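Local coordinates for D-glycero-D-manno-heptose 1-phosphate kinase (Bacteroides thetaiotaomicron, PDB 3K85), which probably transfers a phosphate from ATP to D-glycero-D-manno-heptose 1-phosphate, as a sugar kinase of the GHMP family, at residues L72-E77 / V84-I89; N170-L175 / V180-L185; K243-L246 / G252-A255. All coordinates share one frame; numbering follows the deposited sequence.

Contact 1: L72-E77 / V84-I89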
# COMPACT_ATOMS: atom_id res chain seq x y z
N LEU A 72 29.24 13.78 -22.80
CA LEU A 72 28.68 14.29 -24.05
C LEU A 72 28.15 15.69 -23.84
O LEU A 72 27.38 15.96 -22.92
CB LEU A 72 27.56 13.39 -24.57
CG LEU A 72 27.95 12.02 -25.14
CD1 LEU A 72 26.69 11.28 -25.59
CD2 LEU A 72 28.90 12.19 -26.31
N GLU A 73 28.56 16.59 -24.72
CA GLU A 73 28.16 17.98 -24.66
C GLU A 73 26.65 18.17 -24.80
O GLU A 73 26.03 17.66 -25.72
CB GLU A 73 28.90 18.76 -25.76
CG GLU A 73 28.66 18.26 -27.20
CD GLU A 73 28.99 16.77 -27.43
OE1 GLU A 73 30.15 16.36 -27.17
OE2 GLU A 73 28.09 16.02 -27.88
N ILE A 74 26.05 18.93 -23.89
CA ILE A 74 24.63 19.17 -23.97
C ILE A 74 24.34 20.17 -25.10
O ILE A 74 24.24 21.38 -24.86
CB ILE A 74 24.07 19.67 -22.60
CG1 ILE A 74 24.00 18.51 -21.61
CG2 ILE A 74 22.66 20.24 -22.76
CD1 ILE A 74 25.31 17.80 -21.39
N ASP A 75 24.22 19.66 -26.33
CA ASP A 75 23.94 20.50 -27.50
C ASP A 75 22.56 21.12 -27.42
O ASP A 75 22.35 22.26 -27.81
CB ASP A 75 23.98 19.67 -28.79
CG ASP A 75 25.33 19.06 -29.05
OD1 ASP A 75 26.33 19.81 -29.09
OD2 ASP A 75 25.40 17.82 -29.23
N GLY A 76 21.62 20.34 -26.92
CA GLY A 76 20.24 20.79 -26.83
C GLY A 76 19.47 19.72 -27.57
O GLY A 76 18.28 19.85 -27.87
N GLU A 77 20.18 18.64 -27.88
CA GLU A 77 19.61 17.51 -28.59
C GLU A 77 19.84 16.24 -27.77
O GLU A 77 20.97 15.92 -27.39
CB GLU A 77 20.27 17.39 -29.96
CG GLU A 77 20.23 18.67 -30.77
CD GLU A 77 20.60 18.46 -32.22
OE1 GLU A 77 21.66 17.84 -32.49
OE2 GLU A 77 19.84 18.92 -33.10
N VAL A 84 21.64 11.53 -18.55
CA VAL A 84 21.73 10.26 -17.85
C VAL A 84 23.06 9.60 -18.11
O VAL A 84 23.76 9.20 -17.18
CB VAL A 84 20.61 9.30 -18.29
CG1 VAL A 84 20.76 7.98 -17.55
CG2 VAL A 84 19.25 9.93 -17.99
N TYR A 85 23.43 9.49 -19.38
CA TYR A 85 24.70 8.87 -19.73
C TYR A 85 25.88 9.55 -19.03
O TYR A 85 26.79 8.88 -18.53
CB TYR A 85 24.92 8.93 -21.24
CG TYR A 85 26.28 8.44 -21.64
CD1 TYR A 85 26.57 7.08 -21.62
CD2 TYR A 85 27.30 9.33 -21.98
CE1 TYR A 85 27.85 6.61 -21.91
CE2 TYR A 85 28.59 8.87 -22.28
CZ TYR A 85 28.85 7.52 -22.24
OH TYR A 85 30.12 7.04 -22.48
N ASN A 86 25.88 10.88 -18.98
CA ASN A 86 26.99 11.59 -18.34
C ASN A 86 27.05 11.31 -16.84
O ASN A 86 28.10 10.93 -16.29
CB ASN A 86 26.88 13.11 -18.58
CG ASN A 86 27.14 13.49 -20.04
OD1 ASN A 86 27.87 12.80 -20.75
ND2 ASN A 86 26.57 14.60 -20.47
N ARG A 87 25.90 11.48 -16.18
CA ARG A 87 25.75 11.25 -14.75
C ARG A 87 26.22 9.86 -14.35
O ARG A 87 26.90 9.71 -13.34
CB ARG A 87 24.29 11.44 -14.35
CG ARG A 87 24.07 11.72 -12.87
CD ARG A 87 24.47 13.15 -12.51
NE ARG A 87 23.83 13.59 -11.28
CZ ARG A 87 24.11 13.09 -10.09
NH1 ARG A 87 25.03 12.13 -9.99
NH2 ARG A 87 23.45 13.51 -9.01
N ILE A 88 25.85 8.84 -15.14
CA ILE A 88 26.24 7.46 -14.84
C ILE A 88 27.73 7.26 -15.06
O ILE A 88 28.38 6.51 -14.32
CB ILE A 88 25.45 6.40 -15.72
CG1 ILE A 88 23.95 6.42 -15.38
CG2 ILE A 88 25.97 5.00 -15.45
CD1 ILE A 88 23.65 6.15 -13.91
N ILE A 89 28.28 7.90 -16.09
CA ILE A 89 29.72 7.76 -16.34
C ILE A 89 30.50 8.37 -15.18
O ILE A 89 31.49 7.80 -14.74
CB ILE A 89 30.16 8.48 -17.66
CG1 ILE A 89 29.52 7.79 -18.87
CG2 ILE A 89 31.69 8.43 -17.79
CD1 ILE A 89 29.98 6.36 -19.08
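The side-chain amide of N86 pairs with both backbone polar groups of L72. Its OD1 accepts from L72 N at 2.7 Å, with the donor tilted 23° from the amide's carbonyl plane. Its ND2 gives a hydrogen to L72 O at 2.9 Å along a fairly straight path (160° at the hydrogen). That second bond uses a lone pair of the L72 carbonyl, and the acceptor lies close to the plane of the N86 amide. With CG beside its own backbone N (chi1 -70°), N86 swings the amide off the helix with both polar ends facing L72, and the pair of bonds fixes which way round the amide sits. Here helix 79-91 of the GHMP kinase N-terminal region meets the loop that follows strand 62-67, and N86 does for the loop what a neighbouring strand would do, pairing with one peptide N-H and one C=O. Beside the amide, I74 CD1 packs against N86 ND2 at 3.6 Å; I74 itself is the centre of an inverse gamma turn. Next to N86 on the helix is Y85, which L72 crosses at about a right angle, L72 CD1 to Y85 CD2 at 4.1 Å. I89 CG1 sits over one face of the ring, toward its rim, and the Y85 hydroxyl is hydrogen-bonded to M69 O and K97 N.

Contact 2: N170-L175 / V180-L185; sequences NYMEFL and VIVNPL
Strands 169-175 and 179-185 form an antiparallel beta hairpin, and N183 fills the hollow between Y171 and E173 on one of its faces. N183 ND2 bonds Y171 O at 3.1 Å and E173 OE1 at 3.0 Å, meeting the carboxylate on its anti side but well out of its plane (31°), and comes to the edge of the Y171 ring in the ring's plane. Y171 O is gripped twice, since N183 N reaches it from the opposite face of the carbonyl plane. N183 OD1 turns to K243 NZ of the second subunit, which ties the hairpin to the dimer partner. With an alanine here, E173 OE1 would probably lose its amide donor and K243 of the second subunit its acceptor. At the turn end, L175 CD1 rests on I181 CG1 at 3.8 Å, and L244 of the second subunit packs on I181.

The other face is apolar over much of its length: M172 lies alongside V182, its bent end bringing CE to V182 CG1 at 4.1 Å, with Y162 of helix 159-166 against both. Next to them F174 runs beside V180 and points the same way. V180 CG2, anti to the backbone N, is the bump that meets the ring, 3.8 Å from F174 CE1.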
# COMPACT_ATOMS: atom_id res chain seq x y z
N ASN A 170 0.26 5.82 -5.10
CA ASN A 170 1.17 6.22 -4.04
C ASN A 170 0.70 7.48 -3.30
O ASN A 170 0.04 8.35 -3.87
CB ASN A 170 2.58 6.44 -4.62
CG ASN A 170 3.24 5.14 -5.07
OD1 ASN A 170 3.74 5.03 -6.20
ND2 ASN A 170 3.26 4.15 -4.18
N TYR A 171 1.01 7.55 -2.01
CA TYR A 171 0.71 8.71 -1.17
C TYR A 171 2.11 9.07 -0.73
O TYR A 171 2.72 8.37 0.08
CB TYR A 171 -0.14 8.30 0.02
CG TYR A 171 -0.52 9.43 0.96
CD1 TYR A 171 -1.54 10.32 0.63
CD2 TYR A 171 0.10 9.58 2.20
CE1 TYR A 171 -1.96 11.31 1.52
CE2 TYR A 171 -0.30 10.57 3.09
CZ TYR A 171 -1.33 11.43 2.74
OH TYR A 171 -1.74 12.42 3.60
N MSE A 172 2.63 10.15 -1.29
CA MSE A 172 3.99 10.59 -1.01
C MSE A 172 4.06 11.75 -0.05
O MSE A 172 3.27 12.70 -0.12
CB MSE A 172 4.68 10.97 -2.32
CG MSE A 172 4.34 10.03 -3.47
SE MSE A 172 5.30 10.40 -5.11
CE MSE A 172 5.67 8.55 -5.64
N GLU A 173 5.03 11.67 0.85
CA GLU A 173 5.24 12.71 1.84
C GLU A 173 6.57 13.37 1.49
O GLU A 173 7.62 12.75 1.58
CB GLU A 173 5.29 12.11 3.24
CG GLU A 173 3.92 11.68 3.75
CD GLU A 173 3.98 10.88 5.05
OE1 GLU A 173 4.24 9.66 4.99
OE2 GLU A 173 3.77 11.48 6.13
N PHE A 174 6.49 14.62 1.04
CA PHE A 174 7.68 15.38 0.68
C PHE A 174 7.86 16.30 1.88
O PHE A 174 7.38 17.44 1.91
CB PHE A 174 7.42 16.17 -0.60
CG PHE A 174 7.25 15.29 -1.81
CD1 PHE A 174 8.35 14.68 -2.40
CD2 PHE A 174 5.98 15.02 -2.31
CE1 PHE A 174 8.20 13.81 -3.48
CE2 PHE A 174 5.81 14.15 -3.39
CZ PHE A 174 6.92 13.54 -3.97
N LEU A 175 8.56 15.75 2.86
CA LEU A 175 8.82 16.41 4.12
C LEU A 175 9.76 17.60 4.04
O LEU A 175 10.45 17.81 3.04
CB LEU A 175 9.35 15.38 5.11
CG LEU A 175 8.42 14.16 5.22
CD1 LEU A 175 9.10 13.02 5.94
CD2 LEU A 175 7.14 14.58 5.93
N VAL A 180 11.86 12.27 1.79
CA VAL A 180 10.69 11.77 1.06
C VAL A 180 10.27 10.38 1.48
O VAL A 180 11.11 9.49 1.63
CB VAL A 180 10.94 11.75 -0.46
CG1 VAL A 180 12.15 10.91 -0.77
CG2 VAL A 180 9.71 11.21 -1.17
N ILE A 181 8.97 10.19 1.68
CA ILE A 181 8.44 8.90 2.07
C ILE A 181 7.36 8.50 1.08
O ILE A 181 6.42 9.25 0.83
CB ILE A 181 7.79 8.93 3.48
CG1 ILE A 181 8.75 9.57 4.49
CG2 ILE A 181 7.44 7.52 3.92
CD1 ILE A 181 10.15 8.97 4.47
N VAL A 182 7.49 7.32 0.51
CA VAL A 182 6.49 6.83 -0.43
C VAL A 182 5.69 5.70 0.23
O VAL A 182 6.24 4.67 0.60
CB VAL A 182 7.14 6.29 -1.72
CG1 VAL A 182 6.07 5.77 -2.67
CG2 VAL A 182 7.95 7.39 -2.37
N ASN A 183 4.40 5.94 0.43
CA ASN A 183 3.52 4.93 1.01
C ASN A 183 2.86 4.22 -0.17
O ASN A 183 1.87 4.71 -0.72
CB ASN A 183 2.46 5.59 1.89
CG ASN A 183 3.05 6.28 3.11
OD1 ASN A 183 3.36 5.64 4.10
ND2 ASN A 183 3.23 7.60 3.01
N PRO A 184 3.42 3.07 -0.60
CA PRO A 184 2.85 2.32 -1.73
C PRO A 184 1.51 1.74 -1.30
O PRO A 184 1.48 0.86 -0.45
CB PRO A 184 3.88 1.21 -1.97
CG PRO A 184 5.15 1.72 -1.32
CD PRO A 184 4.63 2.41 -0.09
N LEU A 185 0.42 2.22 -1.87
CA LEU A 185 -0.90 1.73 -1.47
C LEU A 185 -1.47 0.57 -2.29
O LEU A 185 -1.53 0.65 -3.52
CB LEU A 185 -1.92 2.88 -1.52
CG LEU A 185 -1.68 4.17 -0.74
CD1 LEU A 185 -2.83 5.14 -1.05
CD2 LEU A 185 -1.61 3.89 0.75

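Contact 3: K243-L246 / G252-A255; sequences KLAL and GEFA
A245 presents its methyl to the start of the next helix, where A245 CB touches E253 CG at 3.8 Å. The small side chain lets the two backbones come near, with the CA atoms of A245 and F254 6.1 Å apart. Alongside, L246 slants across F254, and one branch does the touching: L246 CD2 lies 4.1 Å from F254 CB and as far from F254 CG, so the methyl sits at the root of the ring. F254 has CG anti to its backbone N (chi1 175°), which carries the ring away from its own helix.

The next shell closes over this pair. L195 of helix 189-197 and L14 of strand 4-15 both pack on L246 and on F254, while M304 and V306 of strand 303-306 pack on F254. A short connection in the C-terminal GHMP region links helices 230-246 and 251-264, and in it D250 OD1 accepts from E253 N.

E253 bends at chi2 (62°), so its aliphatic part stays on A245 while its carboxylate leads away to a salt bridge with R256 on its own helix. No hydrogen bond crosses between the two segments and their closest contacts are carbon to carbon, so their fit rests on shape and apolar burial.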
# COMPACT_ATOMS: atom_id res chain seq x y z
N LYS A 243 -7.04 10.61 -0.44
CA LYS A 243 -6.55 9.28 -0.08
C LYS A 243 -7.66 8.53 0.64
O LYS A 243 -8.06 7.44 0.23
CB LYS A 243 -5.34 9.37 0.85
CG LYS A 243 -4.77 8.01 1.22
CD LYS A 243 -3.66 8.11 2.25
CE LYS A 243 -4.19 8.57 3.59
NZ LYS A 243 -3.15 8.46 4.64
N LEU A 244 -8.15 9.14 1.71
CA LEU A 244 -9.20 8.56 2.51
C LEU A 244 -10.50 8.29 1.74
O LEU A 244 -11.25 7.37 2.08
CB LEU A 244 -9.46 9.45 3.73
CG LEU A 244 -10.58 9.03 4.68
CD1 LEU A 244 -10.37 7.58 5.16
CD2 LEU A 244 -10.63 10.01 5.85
N ALA A 245 -10.76 9.07 0.69
CA ALA A 245 -11.97 8.87 -0.11
C ALA A 245 -11.81 7.66 -1.04
O ALA A 245 -12.68 6.79 -1.08
CB ALA A 245 -12.26 10.11 -0.93
N LEU A 246 -10.70 7.61 -1.77
CA LEU A 246 -10.45 6.51 -2.70
C LEU A 246 -10.16 5.15 -2.06
O LEU A 246 -10.37 4.11 -2.69
CB LEU A 246 -9.30 6.86 -3.63
CG LEU A 246 -9.59 7.91 -4.70
CD1 LEU A 246 -8.38 8.01 -5.61
CD2 LEU A 246 -10.83 7.52 -5.51
N GLY A 252 -17.70 9.43 -5.53
CA GLY A 252 -18.50 10.64 -5.44
C GLY A 252 -17.78 11.69 -4.62
O GLY A 252 -17.72 12.86 -5.00
N GLU A 253 -17.21 11.26 -3.49
CA GLU A 253 -16.48 12.18 -2.63
C GLU A 253 -15.26 12.69 -3.38
O GLU A 253 -14.85 13.84 -3.21
CB GLU A 253 -16.05 11.48 -1.34
CG GLU A 253 -15.25 12.38 -0.40
CD GLU A 253 -16.03 13.60 0.08
OE1 GLU A 253 -15.45 14.40 0.86
OE2 GLU A 253 -17.21 13.77 -0.31
N PHE A 254 -14.67 11.84 -4.22
CA PHE A 254 -13.50 12.24 -4.98
C PHE A 254 -13.91 13.34 -5.96
O PHE A 254 -13.19 14.32 -6.17
CB PHE A 254 -12.91 11.04 -5.74
CG PHE A 254 -11.76 11.39 -6.65
CD1 PHE A 254 -10.71 12.18 -6.20
CD2 PHE A 254 -11.74 10.93 -7.96
CE1 PHE A 254 -9.65 12.51 -7.04
CE2 PHE A 254 -10.68 11.24 -8.81
CZ PHE A 254 -9.64 12.03 -8.36
N ALA A 255 -15.09 13.18 -6.55
CA ALA A 255 -15.60 14.16 -7.49
C ALA A 255 -15.79 15.50 -6.76
O ALA A 255 -15.38 16.56 -7.25
CB ALA A 255 -16.94 13.67 -8.08

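In the fold
Along the chain the three contacts follow in series, each closing before the next opens. Contact 1, between a loop and helix 79-91, and contact 3, between helices 230-246 and 251-264, lie on opposite sides of the chain's centre, their centres 42 Å apart. Contact 2 is a hairpin whose strand 169-175 pairs with strand 30-37 in the mixed sheet; its centre is 30 Å from that of contact 1 and 18 Å from that of contact 3. Contacts 2 and 3 touch: Y171 CD1 lies 3.5 Å from K243 CD, within a cation-pi pair. Since both also reach the second subunit, the hairpin and the end of helix 230-246 share the subunit interface, whereas no other chain touches contact 1.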